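Long-range contacts in dihydroorotase (Agrobacterium tumefaciens, PDB 2OGJ), which hydrolyses acetyl esters, deacetylating acetyl-(R)-mandelate and, less efficiently, acetyl glycolate in vitro, as a zinc enzyme of the amidohydrolase superfamily with a TIM-barrel fold: residues F114-R118 with N167-I171; V191-K195 with I222-D227; L201-M205 with S331-L335; I279-P285 with L311-M316. All coordinates share one frame; numbering follows the deposited sequence.

Contact 1 (F114-R118 with N167-I171); sequences FHGFR and NSEHI
Asn167 meets both ends of the first helical turn of 114-118: its CG lies 3.5 Å from Phe114 CE2, and its amide stands at the edge of the Arg118 guanidinium. The two polar planes are nearly coplanar, only 8° apart, whereas the amide is tilted steeply against the phenyl ring. The backbone O of Asn167 accepts two bonds, at 2.8 Å from His170 N and at 2.8 Å from Ile171 N, and so closes the turn that brings the next two side chains back to the helix. In the TIM barrel this turn joins helix 157-165 to strand 171-173, which runs parallel to strand 128-132, the strand that follows helix 114-122; the contact thus joins neighbouring beta-alpha units on the outside of the barrel. His170 places CB at the rim of the phenyl ring, near its plane, 3.8 Å from Phe114 CZ, while its imidazole CD2 comes within 3.6 Å of Arg118 CD. Ile171 works from another direction. Its CG1 lies over one face of the Phe114 ring in a CH-pi contact, 3.9 Å from the centroid. The ring reaches this place because Phe114 CG stands trans to the backbone N (chi1 -178°), and Cys163 of helix 157-165 also packs on it.

Contact 2 (V191-K195 with I222-D227); sequences VKLGK and ILGPGD
The carboxylate of Asp227 is approached on a single face by two donors, Lys195 NZ from across the contact and Gly224 N from its own loop, both directed at OD1. The ammonium group arrives on the syn side, 32° out of the carboxylate plane, and forms a salt bridge of 3.0 Å between Lys195 NZ and Asp227 OD1. Gly224 N stands higher above the plane, 3.2 Å from Asp227 OD1. This second bond ties the carboxylate to the start of a type II beta turn, Gly224 to Asp227, with Pro225 and Gly226 at its corners and the backbone bond Asp227 N to Gly224 O at 3.0 Å. In the TIM barrel the turn leads from helix 216-222 into strand 228-230, and Lys195 belongs to helix 189-201, which precedes the neighbouring parallel strand 206-209. Nearer the helix, beside the charged pair, the packing is apolar. Ile222 slides antiparallel past the Lys195 chain, its CD1 3.4 Å from Lys195 CG, and its CG2 touches Val191 CG1 at 3.9 Å. A kink at chi2 of Lys195 (60°) carries the otherwise extended chain along Ile222 to Asp227. Lys192, whose NZ end reaches the same isoleucine methyl, Ile222 CD1, packs against Glu218 of a neighbouring subunit.

Contact 3 (L201-M205 with S331-L335); sequences LKVPM and SVIRL
Arg334 reaches across to the backbone of Lys202 with a side chain stretched out from CG to NE. Its CG lies trans to the carbonyl carbon and beside the backbone N (chi1 -69°), and the straight run that follows delivers the guanidinium to the facing loop. There Arg334 NH2 donates to Lys202 O at 3.0 Å with an N-H...O angle of 166°, so the bond is fairly straight. The oxygen sits at the edge of the guanidinium, near its plane, while the donor is tilted 26° from the carbonyl plane. Pro204 approaches the same group differently, placing CD over one face, 3.7 Å from Arg334 NH2. The proline's CG also comes 3.9 Å from Val332 O. Both residues of the polar pair have positive phi and are the C-prime residues of Schellman motifs, Lys202 ending helix 189-201 and Arg334 ending helix 327-332. The contact therefore joins two helix ends of the TIM barrel that lie far apart in sequence, the first just before strand 206-209. A cationic N-H donor on a main-chain carbonyl oxygen makes this a charge-dipole bond, which ties Arg334 to the backbone and takes nothing from the Lys202 side chain.

Contact 4 (I279-P285 with L311-M316); sequences IARGLLP and LLSVDM
Ile279 holds CG1 beside its backbone N (chi1 -64°) and extends from there (chi2 164°), which carries CD1 into the turn that follows helix 304-313. From the other side, selenomethionine Met316 sets CG trans to the backbone N (chi1 -161°) and runs out straight to its tip. The two side chains lie in the seam between the ends of helices 272-280 and 304-313, outer helices of the TIM barrel. Helix 272-280 stops in a Schellman motif whose C-prime residue is Gly282, and the chain then turns back so that Pro285 points to the same partner segment as Ile279 and the end of Leu284 reaches it. Ile279 CD1 is the hub: it packs on Val314 CG2 at 3.7 Å, the two side chains crossing at about a right angle, and on Leu311 CD1 at 4.1 Å. Met316 CB lies 4.2 Å from the same Ile279 CD1. Farther along the Met316 chain, its CG rests 4.1 Å from Leu284 CG. The side-chain packing is mainly apolar, and Pro285 also packs on Phe233 and Ile263. Leu311 CD1 touches Pro285 CG at 4.1 Å, and the selenium toward the far end of the Met316 chain meets that same ring carbon, Met316 SE to Pro285 CG 3.7 Å.

Contacts 2 and 3 form a continuous patch: the backbone Met205 N lies 3.1 Å from Asp227 OD2, a probable hydrogen bond, and the Met205 selenium packs on Lys195 N, so the carboxylate that holds the lysine also meets the residue that leads into strand 206-209. Contact 1 is about 15 Å from contact 3 between centres and does not touch it. Contact 4 lies on the far side of the chain's centre from contact 1, their centres about 35 Å apart. None of the four contacts supplies a zinc ligand: the side chains of Phe114, Val191, Val332 and Pro285 are about 12, 9, 10 and 11 Å from those of His79, His208, His77 and His231, respectively.

Contact 1 (F114-R118 with N167-I171)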
loop_
_atom_site.group_PDB
_atom_site.type_symbol
_atom_site.label_atom_id
_atom_site.label_comp_id
_atom_site.label_asym_id
_atom_site.label_seq_id
_atom_site.Cartn_x
_atom_site.Cartn_y
_atom_site.Cartn_z
ATOM N N PHE A 114 1.197 -21.195 -17.196
ATOM C CA PHE A 114 1.272 -21.356 -18.638
ATOM C C PHE A 114 1.381 -22.835 -19.011
ATOM O O PHE A 114 0.866 -23.255 -20.049
ATOM C CB PHE A 114 2.465 -20.602 -19.248
ATOM C CG PHE A 114 2.538 -20.724 -20.755
ATOM C CD1 PHE A 114 1.803 -19.866 -21.574
ATOM C CD2 PHE A 114 3.266 -21.756 -21.350
ATOM C CE1 PHE A 114 1.786 -20.033 -22.971
ATOM C CE2 PHE A 114 3.260 -21.943 -22.740
ATOM C CZ PHE A 114 2.518 -21.079 -23.561
ATOM N N HIS A 115 2.062 -23.624 -18.184
ATOM C CA HIS A 115 2.192 -25.048 -18.477
ATOM C C HIS A 115 0.778 -25.646 -18.532
ATOM O O HIS A 115 0.515 -26.573 -19.286
ATOM C CB HIS A 115 3.067 -25.747 -17.420
ATOM C CG HIS A 115 2.470 -25.777 -16.051
ATOM N ND1 HIS A 115 2.314 -24.648 -15.279
ATOM C CD2 HIS A 115 1.935 -26.795 -15.340
ATOM C CE1 HIS A 115 1.702 -24.967 -14.153
ATOM N NE2 HIS A 115 1.460 -26.265 -14.167
ATOM N N GLY A 116 -0.137 -25.076 -17.752
ATOM C CA GLY A 116 -1.508 -25.540 -17.761
ATOM C C GLY A 116 -2.141 -25.193 -19.093
ATOM O O GLY A 116 -2.868 -25.996 -19.671
ATOM N N PHE A 117 -1.864 -24.000 -19.596
ATOM C CA PHE A 117 -2.409 -23.581 -20.868
ATOM C C PHE A 117 -1.899 -24.506 -21.967
ATOM O O PHE A 117 -2.665 -24.958 -22.807
ATOM C CB PHE A 117 -1.982 -22.145 -21.166
ATOM C CG PHE A 117 -2.559 -21.580 -22.442
ATOM C CD1 PHE A 117 -3.892 -21.196 -22.505
ATOM C CD2 PHE A 117 -1.769 -21.417 -23.571
ATOM C CE1 PHE A 117 -4.432 -20.661 -23.665
ATOM C CE2 PHE A 117 -2.316 -20.874 -24.752
ATOM C CZ PHE A 117 -3.643 -20.501 -24.787
ATOM N N ARG A 118 -0.609 -24.805 -21.950
ATOM C CA ARG A 118 -0.013 -25.667 -22.968
ATOM C C ARG A 118 -0.642 -27.057 -23.031
ATOM O O ARG A 118 -0.978 -27.556 -24.105
ATOM C CB ARG A 118 1.492 -25.807 -22.709
ATOM C CG ARG A 118 2.256 -26.524 -23.828
ATOM C CD ARG A 118 3.680 -26.888 -23.442
ATOM N NE ARG A 118 3.690 -27.728 -22.253
ATOM C CZ ARG A 118 4.326 -27.412 -21.129
ATOM N NH1 ARG A 118 5.013 -26.276 -21.046
ATOM N NH2 ARG A 118 4.259 -28.217 -20.080
ATOM N N ASN A 167 9.187 -22.695 -23.506
ATOM C CA ASN A 167 8.037 -22.646 -24.406
ATOM C C ASN A 167 8.165 -21.679 -25.566
ATOM O O ASN A 167 7.168 -21.103 -26.005
ATOM C CB ASN A 167 6.762 -22.306 -23.634
ATOM C CG ASN A 167 6.531 -23.218 -22.465
ATOM O OD1 ASN A 167 6.937 -22.911 -21.353
ATOM N ND2 ASN A 167 5.895 -24.356 -22.709
ATOM N N SER A 168 9.379 -21.503 -26.069
ATOM C CA SER A 168 9.602 -20.595 -27.187
ATOM C C SER A 168 8.795 -20.988 -28.426
ATOM O O SER A 168 8.541 -20.160 -29.303
ATOM C CB SER A 168 11.098 -20.525 -27.514
ATOM O OG SER A 168 11.710 -21.798 -27.358
ATOM N N GLU A 169 8.387 -22.252 -28.491
ATOM C CA GLU A 169 7.589 -22.750 -29.616
ATOM C C GLU A 169 6.126 -22.319 -29.455
ATOM O O GLU A 169 5.335 -22.377 -30.404
ATOM C CB GLU A 169 7.634 -24.285 -29.682
ATOM C CG GLU A 169 8.894 -24.905 -29.091
ATOM C CD GLU A 169 8.854 -25.037 -27.553
ATOM O OE1 GLU A 169 8.091 -25.879 -27.029
ATOM O OE2 GLU A 169 9.593 -24.296 -26.864
ATOM N N HIS A 170 5.770 -21.875 -28.253
ATOM C CA HIS A 170 4.397 -21.495 -27.980
ATOM C C HIS A 170 4.165 -20.032 -27.646
ATOM O O HIS A 170 3.111 -19.468 -27.971
ATOM C CB HIS A 170 3.846 -22.366 -26.843
ATOM C CG HIS A 170 3.973 -23.839 -27.092
ATOM N ND1 HIS A 170 3.527 -24.446 -28.251
ATOM C CD2 HIS A 170 4.487 -24.830 -26.326
ATOM C CE1 HIS A 170 3.764 -25.743 -28.185
ATOM N NE2 HIS A 170 4.346 -26.001 -27.027
ATOM N N ILE A 171 5.138 -19.427 -26.972
ATOM C CA ILE A 171 5.037 -18.031 -26.559
ATOM C C ILE A 171 5.646 -17.114 -27.621
ATOM O O ILE A 171 6.822 -17.243 -27.962
ATOM C CB ILE A 171 5.739 -17.839 -25.202
ATOM C CG1 ILE A 171 5.023 -18.684 -24.149
ATOM C CG2 ILE A 171 5.797 -16.372 -24.817
ATOM C CD1 ILE A 171 5.616 -18.573 -22.781
#

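Contact 2 (V191-K195 with I222-D227)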
loop_
_atom_site.group_PDB
_atom_site.type_symbol
_atom_site.label_atom_id
_atom_site.label_comp_id
_atom_site.label_asym_id
_atom_site.label_seq_id
_atom_site.Cartn_x
_atom_site.Cartn_y
_atom_site.Cartn_z
ATOM N N VAL A 191 5.015 -0.932 -18.210
ATOM C CA VAL A 191 5.196 -0.968 -19.663
ATOM C C VAL A 191 6.695 -0.880 -19.972
ATOM O O VAL A 191 7.197 -1.578 -20.868
ATOM C CB VAL A 191 4.491 0.222 -20.379
ATOM C CG1 VAL A 191 4.599 0.051 -21.877
ATOM C CG2 VAL A 191 3.043 0.316 -19.976
ATOM N N LYS A 192 7.412 -0.019 -19.248
ATOM C CA LYS A 192 8.840 0.102 -19.499
ATOM C C LYS A 192 9.484 -1.223 -19.130
ATOM O O LYS A 192 10.281 -1.769 -19.892
ATOM C CB LYS A 192 9.455 1.253 -18.692
ATOM C CG LYS A 192 8.986 2.651 -19.147
ATOM C CD LYS A 192 10.052 3.736 -18.951
ATOM C CE LYS A 192 11.381 3.379 -19.685
ATOM N NZ LYS A 192 11.259 3.050 -21.167
ATOM N N LEU A 193 9.111 -1.756 -17.972
ATOM C CA LEU A 193 9.630 -3.040 -17.518
ATOM C C LEU A 193 9.329 -4.093 -18.566
ATOM O O LEU A 193 10.181 -4.933 -18.904
ATOM C CB LEU A 193 8.965 -3.432 -16.200
ATOM C CG LEU A 193 9.645 -2.955 -14.923
ATOM C CD1 LEU A 193 8.652 -2.956 -13.773
ATOM C CD2 LEU A 193 10.823 -3.874 -14.632
ATOM N N GLY A 194 8.094 -4.047 -19.062
ATOM C CA GLY A 194 7.677 -4.983 -20.083
ATOM C C GLY A 194 8.625 -4.914 -21.259
ATOM O O GLY A 194 9.128 -5.940 -21.724
ATOM N N LYS A 195 8.883 -3.700 -21.735
ATOM C CA LYS A 195 9.768 -3.496 -22.872
ATOM C C LYS A 195 11.177 -4.051 -22.615
ATOM O O LYS A 195 11.819 -4.613 -23.508
ATOM C CB LYS A 195 9.821 -2.006 -23.209
ATOM C CG LYS A 195 10.601 -1.700 -24.467
ATOM C CD LYS A 195 9.976 -2.395 -25.658
ATOM C CE LYS A 195 10.862 -2.271 -26.871
ATOM N NZ LYS A 195 10.262 -2.934 -28.053
ATOM N N ILE A 222 7.264 4.479 -25.766
ATOM C CA ILE A 222 8.145 3.384 -25.368
ATOM C C ILE A 222 8.189 2.195 -26.343
ATOM O O ILE A 222 9.177 1.466 -26.393
ATOM C CB ILE A 222 7.799 2.903 -23.918
ATOM C CG1 ILE A 222 8.300 1.485 -23.685
ATOM C CG2 ILE A 222 6.333 3.001 -23.667
ATOM C CD1 ILE A 222 9.781 1.423 -23.402
ATOM N N LEU A 223 7.143 2.003 -27.134
ATOM C CA LEU A 223 7.115 0.900 -28.089
ATOM C C LEU A 223 8.082 1.101 -29.252
ATOM O O LEU A 223 8.651 2.174 -29.421
ATOM C CB LEU A 223 5.700 0.717 -28.635
ATOM C CG LEU A 223 4.786 -0.300 -27.951
ATOM C CD1 LEU A 223 4.791 -0.137 -26.442
ATOM C CD2 LEU A 223 3.398 -0.125 -28.508
ATOM N N GLY A 224 8.246 0.066 -30.066
ATOM C CA GLY A 224 9.155 0.120 -31.202
ATOM C C GLY A 224 8.737 -0.880 -32.276
ATOM O O GLY A 224 7.745 -1.583 -32.111
ATOM N N PRO A 225 9.487 -0.954 -33.390
ATOM C CA PRO A 225 9.197 -1.865 -34.498
ATOM C C PRO A 225 8.790 -3.278 -34.095
ATOM O O PRO A 225 9.483 -3.934 -33.300
ATOM C CB PRO A 225 10.498 -1.850 -35.287
ATOM C CG PRO A 225 10.901 -0.450 -35.187
ATOM C CD PRO A 225 10.670 -0.133 -33.712
ATOM N N GLY A 226 7.669 -3.745 -34.656
ATOM C CA GLY A 226 7.182 -5.086 -34.365
ATOM C C GLY A 226 6.215 -5.156 -33.195
ATOM O O GLY A 226 5.384 -6.068 -33.113
ATOM N N ASP A 227 6.326 -4.198 -32.279
ATOM C CA ASP A 227 5.436 -4.153 -31.128
ATOM C C ASP A 227 4.009 -3.941 -31.614
ATOM O O ASP A 227 3.771 -3.428 -32.714
ATOM C CB ASP A 227 5.828 -3.027 -30.166
ATOM C CG ASP A 227 6.963 -3.411 -29.240
ATOM O OD1 ASP A 227 7.348 -2.547 -28.430
ATOM O OD2 ASP A 227 7.465 -4.559 -29.306
#

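Contact 3 (L201-M205 with S331-L335)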
loop_
_atom_site.group_PDB
_atom_site.type_symbol
_atom_site.label_atom_id
_atom_site.label_comp_id
_atom_site.label_asym_id
_atom_site.label_seq_id
_atom_site.Cartn_x
_atom_site.Cartn_y
_atom_site.Cartn_z
ATOM N N LEU A 201 14.224 -11.029 -24.170
ATOM C CA LEU A 201 13.725 -12.260 -24.791
ATOM C C LEU A 201 13.811 -12.180 -26.295
ATOM O O LEU A 201 13.750 -13.199 -26.982
ATOM C CB LEU A 201 12.269 -12.531 -24.372
ATOM C CG LEU A 201 12.073 -12.900 -22.897
ATOM C CD1 LEU A 201 10.607 -12.965 -22.545
ATOM C CD2 LEU A 201 12.755 -14.236 -22.628
ATOM N N LYS A 202 13.975 -10.961 -26.794
ATOM C CA LYS A 202 14.054 -10.719 -28.231
ATOM C C LYS A 202 12.707 -11.098 -28.832
ATOM O O LYS A 202 12.633 -11.814 -29.833
ATOM C CB LYS A 202 15.179 -11.549 -28.863
ATOM C CG LYS A 202 16.569 -11.201 -28.325
ATOM C CD LYS A 202 17.683 -11.934 -29.073
ATOM C CE LYS A 202 17.507 -13.443 -28.986
ATOM N NZ LYS A 202 18.456 -14.142 -29.891
ATOM N N VAL A 203 11.646 -10.574 -28.226
ATOM C CA VAL A 203 10.292 -10.882 -28.649
ATOM C C VAL A 203 9.399 -9.624 -28.689
ATOM O O VAL A 203 9.663 -8.634 -28.001
ATOM C CB VAL A 203 9.725 -11.967 -27.686
ATOM C CG1 VAL A 203 9.104 -11.311 -26.449
ATOM C CG2 VAL A 203 8.774 -12.895 -28.422
ATOM N N PRO A 204 8.337 -9.638 -29.510
ATOM C CA PRO A 204 7.465 -8.466 -29.582
ATOM C C PRO A 204 6.581 -8.278 -28.362
ATOM O O PRO A 204 6.360 -9.207 -27.601
ATOM C CB PRO A 204 6.666 -8.713 -30.851
ATOM C CG PRO A 204 6.567 -10.201 -30.873
ATOM C CD PRO A 204 7.957 -10.631 -30.523
HETATM N N MSE A 205 6.064 -7.068 -28.195
HETATM C CA MSE A 205 5.218 -6.748 -27.054
HETATM C C MSE A 205 3.850 -6.212 -27.486
HETATM O O MSE A 205 3.769 -5.264 -28.263
HETATM C CB MSE A 205 5.925 -5.705 -26.179
HETATM C CG MSE A 205 5.285 -5.489 -24.819
HETATM SE SE MSE A 205 6.085 -4.183 -23.890
HETATM C CE MSE A 205 4.911 -3.927 -22.635
ATOM N N SER A 331 2.910 -12.235 -39.386
ATOM C CA SER A 331 4.259 -11.697 -39.300
ATOM C C SER A 331 4.624 -11.429 -37.841
ATOM O O SER A 331 5.764 -11.654 -37.436
ATOM C CB SER A 331 4.369 -10.406 -40.113
ATOM O OG SER A 331 3.266 -9.559 -39.859
ATOM N N VAL A 332 3.655 -10.955 -37.060
ATOM C CA VAL A 332 3.903 -10.666 -35.658
ATOM C C VAL A 332 4.301 -11.930 -34.910
ATOM O O VAL A 332 5.196 -11.902 -34.064
ATOM C CB VAL A 332 2.653 -10.085 -34.954
ATOM C CG1 VAL A 332 2.978 -9.797 -33.473
ATOM C CG2 VAL A 332 2.186 -8.841 -35.665
ATOM N N ILE A 333 3.639 -13.040 -35.218
ATOM C CA ILE A 333 3.952 -14.270 -34.513
ATOM C C ILE A 333 4.988 -15.122 -35.218
ATOM O O ILE A 333 5.275 -16.247 -34.807
ATOM C CB ILE A 333 2.669 -15.097 -34.216
ATOM C CG1 ILE A 333 1.849 -15.283 -35.480
ATOM C CG2 ILE A 333 1.836 -14.389 -33.157
ATOM C CD1 ILE A 333 0.651 -16.153 -35.284
ATOM N N ARG A 334 5.572 -14.564 -36.268
ATOM C CA ARG A 334 6.593 -15.252 -37.031
ATOM C C ARG A 334 6.061 -16.535 -37.648
ATOM O O ARG A 334 6.737 -17.565 -37.653
ATOM C CB ARG A 334 7.814 -15.538 -36.140
ATOM C CG ARG A 334 8.588 -14.273 -35.745
ATOM C CD ARG A 334 9.538 -14.494 -34.568
ATOM N NE ARG A 334 9.989 -13.225 -33.980
ATOM C CZ ARG A 334 10.564 -13.107 -32.781
ATOM N NH1 ARG A 334 10.773 -14.182 -32.015
ATOM N NH2 ARG A 334 10.923 -11.906 -32.338
ATOM N N LEU A 335 4.838 -16.466 -38.160
ATOM C CA LEU A 335 4.216 -17.606 -38.823
ATOM C C LEU A 335 4.496 -17.448 -40.306
ATOM O O LEU A 335 4.085 -16.452 -40.914
ATOM C CB LEU A 335 2.705 -17.613 -38.593
ATOM C CG LEU A 335 1.937 -18.718 -39.324
ATOM C CD1 LEU A 335 2.559 -20.076 -38.985
ATOM C CD2 LEU A 335 0.449 -18.665 -38.933
#

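Contact 4 (I279-P285 with L311-M316)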
loop_
_atom_site.group_PDB
_atom_site.type_symbol
_atom_site.label_atom_id
_atom_site.label_comp_id
_atom_site.label_asym_id
_atom_site.label_seq_id
_atom_site.Cartn_x
_atom_site.Cartn_y
_atom_site.Cartn_z
ATOM N N ILE A 279 -9.527 5.615 -41.048
ATOM C CA ILE A 279 -9.372 5.111 -42.408
ATOM C C ILE A 279 -9.501 6.199 -43.475
ATOM O O ILE A 279 -8.816 6.152 -44.503
ATOM C CB ILE A 279 -10.363 3.949 -42.669
ATOM C CG1 ILE A 279 -10.009 2.779 -41.746
ATOM C CG2 ILE A 279 -10.291 3.484 -44.123
ATOM C CD1 ILE A 279 -11.101 1.720 -41.603
ATOM N N ALA A 280 -10.360 7.182 -43.235
ATOM C CA ALA A 280 -10.510 8.278 -44.194
ATOM C C ALA A 280 -9.218 9.109 -44.275
ATOM O O ALA A 280 -8.946 9.755 -45.285
ATOM C CB ALA A 280 -11.682 9.172 -43.799
ATOM N N ARG A 281 -8.430 9.089 -43.201
ATOM C CA ARG A 281 -7.170 9.826 -43.164
ATOM C C ARG A 281 -5.996 8.926 -43.527
ATOM O O ARG A 281 -4.836 9.292 -43.296
ATOM C CB ARG A 281 -6.916 10.426 -41.777
ATOM C CG ARG A 281 -7.883 11.528 -41.344
ATOM C CD ARG A 281 -7.088 12.656 -40.688
ATOM N NE ARG A 281 -7.527 12.994 -39.334
ATOM C CZ ARG A 281 -6.734 13.560 -38.424
ATOM N NH1 ARG A 281 -5.470 13.841 -38.729
ATOM N NH2 ARG A 281 -7.200 13.848 -37.213
ATOM N N GLY A 282 -6.300 7.753 -44.075
ATOM C CA GLY A 282 -5.259 6.826 -44.478
ATOM C C GLY A 282 -4.693 5.926 -43.389
ATOM O O GLY A 282 -3.774 5.149 -43.663
ATOM N N LEU A 283 -5.186 6.060 -42.083
ATOM C CA LEU A 283 -4.655 5.171 -41.049
ATOM C C LEU A 283 -5.465 3.888 -40.934
ATOM O O LEU A 283 -6.603 3.876 -40.443
ATOM C CB LEU A 283 -4.600 5.864 -39.679
ATOM C CG LEU A 283 -3.859 5.084 -38.574
ATOM C CD1 LEU A 283 -2.454 4.699 -39.049
ATOM C CD2 LEU A 283 -3.793 5.933 -37.292
ATOM N N LEU A 284 -4.868 2.804 -41.413
ATOM C CA LEU A 284 -5.499 1.496 -41.368
ATOM C C LEU A 284 -4.951 0.657 -40.224
ATOM O O LEU A 284 -3.822 0.868 -39.752
ATOM C CB LEU A 284 -5.243 0.747 -42.674
ATOM C CG LEU A 284 -6.316 0.824 -43.746
ATOM C CD1 LEU A 284 -6.696 2.267 -44.011
ATOM C CD2 LEU A 284 -5.791 0.142 -44.980
ATOM N N PRO A 285 -5.755 -0.287 -39.733
ATOM C CA PRO A 285 -5.207 -1.095 -38.650
ATOM C C PRO A 285 -4.304 -2.143 -39.308
ATOM O O PRO A 285 -4.567 -2.585 -40.427
ATOM C CB PRO A 285 -6.456 -1.685 -37.994
ATOM C CG PRO A 285 -7.416 -1.787 -39.127
ATOM C CD PRO A 285 -7.207 -0.474 -39.852
ATOM N N LEU A 311 -14.940 -3.452 -40.346
ATOM C CA LEU A 311 -13.837 -2.696 -40.919
ATOM C C LEU A 311 -14.112 -2.455 -42.391
ATOM O O LEU A 311 -13.862 -1.373 -42.910
ATOM C CB LEU A 311 -12.516 -3.444 -40.743
ATOM C CG LEU A 311 -11.699 -3.148 -39.481
ATOM C CD1 LEU A 311 -11.478 -1.642 -39.372
ATOM C CD2 LEU A 311 -12.407 -3.696 -38.239
ATOM N N LEU A 312 -14.636 -3.469 -43.063
ATOM C CA LEU A 312 -14.970 -3.352 -44.478
ATOM C C LEU A 312 -16.055 -2.299 -44.664
ATOM O O LEU A 312 -16.106 -1.641 -45.693
ATOM C CB LEU A 312 -15.492 -4.685 -45.030
ATOM C CG LEU A 312 -15.680 -4.724 -46.546
ATOM C CD1 LEU A 312 -14.314 -4.845 -47.193
ATOM C CD2 LEU A 312 -16.531 -5.907 -46.942
ATOM N N SER A 313 -16.921 -2.160 -43.663
ATOM C CA SER A 313 -18.021 -1.209 -43.714
ATOM C C SER A 313 -17.570 0.230 -43.517
ATOM O O SER A 313 -18.267 1.151 -43.925
ATOM C CB SER A 313 -19.074 -1.557 -42.659
ATOM O OG SER A 313 -18.691 -1.086 -41.379
ATOM N N VAL A 314 -16.428 0.440 -42.873
ATOM C CA VAL A 314 -15.950 1.806 -42.690
ATOM C C VAL A 314 -14.814 2.095 -43.652
ATOM O O VAL A 314 -13.861 2.810 -43.342
ATOM C CB VAL A 314 -15.514 2.101 -41.237
ATOM C CG1 VAL A 314 -16.750 2.234 -40.344
ATOM C CG2 VAL A 314 -14.588 1.013 -40.735
ATOM N N ASP A 315 -14.939 1.491 -44.827
ATOM C CA ASP A 315 -14.026 1.682 -45.930
ATOM C C ASP A 315 -12.610 1.145 -45.895
ATOM O O ASP A 315 -11.673 1.842 -46.274
ATOM C CB ASP A 315 -13.976 3.168 -46.274
ATOM C CG ASP A 315 -14.217 3.427 -47.739
ATOM O OD1 ASP A 315 -15.277 3.002 -48.246
ATOM O OD2 ASP A 315 -13.352 4.057 -48.384
HETATM N N MSE A 316 -12.435 -0.084 -45.451
HETATM C CA MSE A 316 -11.108 -0.664 -45.469
HETATM C C MSE A 316 -11.219 -1.542 -46.704
HETATM O O MSE A 316 -12.036 -2.461 -46.749
HETATM C CB MSE A 316 -10.867 -1.512 -44.217
HETATM C CG MSE A 316 -9.400 -1.801 -43.899
HETATM SE SE MSE A 316 -9.119 -2.598 -42.287
HETATM C CE MSE A 316 -7.542 -3.361 -42.611
#